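Local coordinates for protein 1,4-dihydroxy-6-naphtoate synthase (Archaeoglobus fulgidus, PDB 1ZBM) that probably converts cyclic dehypoxanthine futalosine into 1,4-dihydroxy-6-naphthoate, a step in menaquinone biosynthesis, at residues F200-A203 with M204-I208; K235-A238 with M239-N243. One frame throughout, in Å; residues are numbered along the deposited sequence.

Interaction 1 of 2, residues F200-A203 with M204-I208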
loop_
_atom_site.group_PDB
_atom_site.type_symbol
_atom_site.label_atom_id
_atom_site.label_comp_id
_atom_site.label_asym_id
_atom_site.label_seq_id
_atom_site.Cartn_x
_atom_site.Cartn_y
_atom_site.Cartn_z
ATOM N N PHE A 200 9.399 14.895 -11.013
ATOM C CA PHE A 200 8.503 13.770 -10.811
ATOM C C PHE A 200 7.523 14.030 -9.682
ATOM O O PHE A 200 6.369 13.596 -9.731
ATOM C CB PHE A 200 9.276 12.495 -10.509
ATOM C CG PHE A 200 8.392 11.315 -10.344
ATOM C CD1 PHE A 200 7.872 10.666 -11.453
ATOM C CD2 PHE A 200 7.993 10.909 -9.082
ATOM C CE1 PHE A 200 6.965 9.627 -11.300
ATOM C CE2 PHE A 200 7.086 9.874 -8.923
ATOM C CZ PHE A 200 6.568 9.235 -10.031
ATOM N N LEU A 201 7.992 14.719 -8.649
ATOM C CA LEU A 201 7.126 15.048 -7.523
ATOM C C LEU A 201 5.978 15.905 -8.031
ATOM O O LEU A 201 4.823 15.702 -7.644
ATOM C CB LEU A 201 7.894 15.817 -6.458
ATOM C CG LEU A 201 6.956 16.410 -5.418
ATOM C CD1 LEU A 201 6.218 15.293 -4.706
ATOM C CD2 LEU A 201 7.755 17.254 -4.434
ATOM N N ARG A 202 6.305 16.858 -8.905
ATOM C CA ARG A 202 5.309 17.759 -9.489
ATOM C C ARG A 202 4.295 16.986 -10.321
ATOM O O ARG A 202 3.091 17.203 -10.201
ATOM C CB ARG A 202 5.987 18.817 -10.375
ATOM C CG ARG A 202 5.016 19.859 -10.962
ATOM C CD ARG A 202 5.713 20.817 -11.934
ATOM N NE ARG A 202 6.065 20.129 -13.182
ATOM C CZ ARG A 202 5.181 19.771 -14.112
ATOM N NH1 ARG A 202 3.893 20.044 -13.947
ATOM N NH2 ARG A 202 5.580 19.119 -15.190
ATOM N N ALA A 203 4.782 16.076 -11.159
ATOM C CA ALA A 203 3.907 15.290 -12.009
ATOM C C ALA A 203 3.057 14.348 -11.179
ATOM O O ALA A 203 1.894 14.100 -11.500
ATOM C CB ALA A 203 4.723 14.499 -13.015
HETATM N N MSE A 204 3.641 13.820 -10.109
HETATM C CA MSE A 204 2.932 12.883 -9.242
HETATM C C MSE A 204 1.768 13.581 -8.554
HETATM O O MSE A 204 0.650 13.062 -8.529
HETATM C CB MSE A 204 3.894 12.300 -8.200
HETATM C CG MSE A 204 3.337 11.115 -7.424
HETATM SE SE MSE A 204 2.985 9.518 -8.493
HETATM C CE MSE A 204 1.034 9.488 -8.422
ATOM N N ARG A 205 2.030 14.762 -8.001
ATOM C CA ARG A 205 0.989 15.533 -7.315
ATOM C C ARG A 205 -0.141 15.908 -8.256
ATOM O O ARG A 205 -1.320 15.832 -7.900
ATOM C CB ARG A 205 1.579 16.802 -6.710
ATOM C CG ARG A 205 2.343 16.541 -5.441
ATOM C CD ARG A 205 2.926 17.811 -4.872
ATOM N NE ARG A 205 3.389 17.580 -3.505
ATOM C CZ ARG A 205 4.366 18.257 -2.922
ATOM N NH1 ARG A 205 4.999 19.216 -3.583
ATOM N NH2 ARG A 205 4.707 17.966 -1.681
ATOM N N GLU A 206 0.221 16.306 -9.468
ATOM C CA GLU A 206 -0.785 16.685 -10.430
ATOM C C GLU A 206 -1.679 15.509 -10.767
ATOM O O GLU A 206 -2.894 15.665 -10.909
ATOM C CB GLU A 206 -0.138 17.204 -11.705
ATOM C CG GLU A 206 -1.141 17.833 -12.648
ATOM C CD GLU A 206 -0.496 18.388 -13.887
ATOM O OE1 GLU A 206 0.501 19.139 -13.751
ATOM O OE2 GLU A 206 -0.993 18.082 -14.995
ATOM N N SER A 207 -1.094 14.322 -10.891
ATOM C CA SER A 207 -1.889 13.149 -11.240
ATOM C C SER A 207 -2.917 12.799 -10.154
ATOM O O SER A 207 -4.047 12.393 -10.452
ATOM C CB SER A 207 -0.970 11.952 -11.513
ATOM O OG SER A 207 -1.680 10.924 -12.191
ATOM N N ILE A 208 -2.506 12.962 -8.897
ATOM C CA ILE A 208 -3.350 12.692 -7.727
ATOM C C ILE A 208 -4.498 13.708 -7.645
ATOM O O ILE A 208 -5.670 13.343 -7.487
ATOM C CB ILE A 208 -2.509 12.780 -6.428
ATOM C CG1 ILE A 208 -1.390 11.735 -6.461
ATOM C CG2 ILE A 208 -3.402 12.591 -5.205
ATOM C CD1 ILE A 208 -0.296 11.974 -5.434
#

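Interaction 2 of 2, residues K235-A238 with M239-N243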
loop_
_atom_site.group_PDB
_atom_site.type_symbol
_atom_site.label_atom_id
_atom_site.label_comp_id
_atom_site.label_asym_id
_atom_site.label_seq_id
_atom_site.Cartn_x
_atom_site.Cartn_y
_atom_site.Cartn_z
ATOM N N LYS A 235 -14.703 3.500 -6.042
ATOM C CA LYS A 235 -14.422 4.909 -5.799
ATOM C C LYS A 235 -14.132 5.091 -4.315
ATOM O O LYS A 235 -13.177 5.768 -3.925
ATOM C CB LYS A 235 -15.622 5.779 -6.191
ATOM C CG LYS A 235 -15.319 6.862 -7.218
ATOM C CD LYS A 235 -16.553 7.702 -7.510
ATOM C CE LYS A 235 -17.691 6.848 -8.046
ATOM N NZ LYS A 235 -18.954 7.625 -8.232
ATOM N N ARG A 236 -14.966 4.470 -3.487
ATOM C CA ARG A 236 -14.823 4.545 -2.037
ATOM C C ARG A 236 -13.451 4.022 -1.603
ATOM O O ARG A 236 -12.787 4.641 -0.776
ATOM C CB ARG A 236 -15.943 3.733 -1.373
ATOM C CG ARG A 236 -15.880 3.640 0.147
ATOM C CD ARG A 236 -16.978 2.695 0.654
ATOM N NE ARG A 236 -16.600 1.997 1.884
ATOM C CZ ARG A 236 -17.151 0.857 2.294
ATOM N NH1 ARG A 236 -16.746 0.289 3.423
ATOM N NH2 ARG A 236 -18.103 0.280 1.569
ATOM N N PHE A 237 -13.031 2.892 -2.171
ATOM C CA PHE A 237 -11.738 2.297 -1.837
ATOM C C PHE A 237 -10.584 3.197 -2.256
ATOM O O PHE A 237 -9.659 3.455 -1.479
ATOM C CB PHE A 237 -11.570 0.933 -2.523
ATOM C CG PHE A 237 -10.279 0.236 -2.176
ATOM C CD1 PHE A 237 -10.072 -0.271 -0.895
ATOM C CD2 PHE A 237 -9.273 0.090 -3.129
ATOM C CE1 PHE A 237 -8.886 -0.909 -0.564
ATOM C CE2 PHE A 237 -8.082 -0.544 -2.810
ATOM C CZ PHE A 237 -7.888 -1.049 -1.521
ATOM N N ALA A 238 -10.637 3.662 -3.495
ATOM C CA ALA A 238 -9.592 4.528 -4.011
ATOM C C ALA A 238 -9.516 5.817 -3.200
ATOM O O ALA A 238 -8.428 6.265 -2.854
ATOM C CB ALA A 238 -9.851 4.845 -5.479
HETATM N N MSE A 239 -10.669 6.409 -2.899
HETATM C CA MSE A 239 -10.703 7.651 -2.138
HETATM C C MSE A 239 -10.194 7.464 -0.704
HETATM O O MSE A 239 -9.792 8.431 -0.049
HETATM C CB MSE A 239 -12.123 8.224 -2.130
HETATM C CG MSE A 239 -12.238 9.610 -2.758
HETATM SE SE MSE A 239 -13.216 9.679 -4.450
HETATM C CE MSE A 239 -14.994 9.270 -3.782
HETATM N N MSE A 240 -10.210 6.220 -0.229
HETATM C CA MSE A 240 -9.734 5.879 1.113
HETATM C C MSE A 240 -8.211 5.963 1.205
HETATM O O MSE A 240 -7.665 6.305 2.253
HETATM C CB MSE A 240 -10.160 4.454 1.492
HETATM C CG MSE A 240 -11.580 4.332 2.049
HETATM SE SE MSE A 240 -12.211 2.497 2.185
HETATM C CE MSE A 240 -11.212 1.870 3.718
ATOM N N TYR A 241 -7.530 5.645 0.106
ATOM C CA TYR A 241 -6.077 5.661 0.087
ATOM C C TYR A 241 -5.449 6.626 -0.912
ATOM O O TYR A 241 -4.250 6.555 -1.187
ATOM C CB TYR A 241 -5.562 4.241 -0.146
ATOM C CG TYR A 241 -5.851 3.315 1.016
ATOM C CD1 TYR A 241 -5.228 3.503 2.252
ATOM C CD2 TYR A 241 -6.767 2.271 0.893
ATOM C CE1 TYR A 241 -5.516 2.675 3.337
ATOM C CE2 TYR A 241 -7.061 1.441 1.972
ATOM C CZ TYR A 241 -6.434 1.648 3.188
ATOM O OH TYR A 241 -6.735 0.839 4.254
ATOM N N VAL A 242 -6.261 7.517 -1.467
ATOM C CA VAL A 242 -5.782 8.522 -2.417
ATOM C C VAL A 242 -6.473 9.834 -2.043
ATOM O O VAL A 242 -7.514 10.174 -2.602
ATOM C CB VAL A 242 -6.151 8.162 -3.888
ATOM C CG1 VAL A 242 -5.608 9.228 -4.832
ATOM C CG2 VAL A 242 -5.603 6.797 -4.261
ATOM N N ASN A 243 -5.891 10.555 -1.087
ATOM C CA ASN A 243 -6.443 11.827 -0.615
ATOM C C ASN A 243 -5.339 12.791 -0.189
ATOM O O ASN A 243 -4.230 12.731 -0.711
ATOM C CB ASN A 243 -7.380 11.583 0.564
ATOM C CG ASN A 243 -6.824 10.562 1.535
ATOM O OD1 ASN A 243 -5.601 10.437 1.697
ATOM N ND2 ASN A 243 -7.713 9.829 2.196
#

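Interaction 1 of 2, residues F200-A203 with M204-I208
F200 and M204, one turn apart on the helix 194-213, send their side chains the same way and lie side by side on its buried flank. The selenium of M204 (a selenomethionine) sits 3.9 Å from F200 CZ, in a Met-aromatic contact approached obliquely, 54° off the ring normal. CG of M204 is anti to its backbone N, and the bend at chi2 (65°) swings the selenium toward CZ and CE2 of F200. L201 meets R205 differently. Its CD2 lies 3.4 Å above one face of the guanidinium, displaced toward the rim, while CD1 rests near NE, so a branched aliphatic residue covers the flat cation without competing for its N-H groups. NE of R205 donates to the carbonyl of Y247 and NH2 makes a weak bond to N248 OD1. Shortening R205 to an alanine would probably leave the L201 methyls without the flat group they pack on and the carbonyl of Y247 without this donor. R202, on the exposed side, reaches E206 in a long salt bridge, NH1 to OE1 3.5 Å; the carboxylate comes at the guanidinium edge, with the two planes 54° apart. R202 NH2 has its main partner in E199, by a salt bridge, and also bonds to the carbonyl of D35. A203 is small enough to fit against M29 and V34, and S207 N donates to A203 O at 3.1 Å. Chemistry therefore follows the faces of this regular alpha-helix: apolar selenium and ring inward, an aliphatic-covered cation at one flank, and opposite charges four residues apart where solvent can reach.

Interaction 2 of 2, residues K235-A238 with M239-N243
M239, a selenomethionine like M240, gives its backbone N-H to K235, M239 N to K235 O 2.8 Å, in a nearly straight i to i+4 bond of helix 231-241. Its flexible side chain can bend at chi2 and chi3 to lie back against the same carbonyl at an exposed position. M240 N divides weakly between two carbonyls, R236 O and F237 O, each 3.1 Å away; its CG packs close over R236 O, and the selenium then runs on beside the backbone of F237. At Y241 the bonding shifts: Y241 N bonds to A238 O at 3.2 Å, three residues back, from well above the carbonyl plane, and weakly to F237 O. The Y241 ring turns its edge, through CD2 and CE2, toward the face of F237 in an offset edge-to-face pair, centroids 5.7 Å apart and planes at 71°. CG anti to the carbonyl carbon (chi1 -67°) swings the tyrosine ring back toward F237, and its hydroxyl bonds to Q155. The side chain of F237 is about 5 Å from that of H152, the predicted proton acceptor. V242, beta-branched, suits its own extended backbone and sets CB 3.1 Å from A238 O. N243 then takes the N-cap position of helix 244-247. A238 and V242 pack on F24 of helix 20-30 and F237 on its D21, whereas M240 meets the loop at Q155 and I156.

How the interactions relate
Both interactions are partly buried local contacts within single helices, their centres about 17 Å apart, and both helices pack on helix 20-30. They touch directly where I208 CG2 meets V242 CG1 at 4.0 Å, near M25, which both side chains also contact. Interaction 1 lies in the body of a long helix, with regular i to i+4 bonds, the R202–E206 pair at the surface and R205 against strand 76-86, away from the predicted active site. Interaction 2 lies where a helix ends: its bonds weaken and shift to i to i+3, and in place of a Met-aromatic contact it has an aromatic pair whose phenylalanine lies near the predicted catalytic residue.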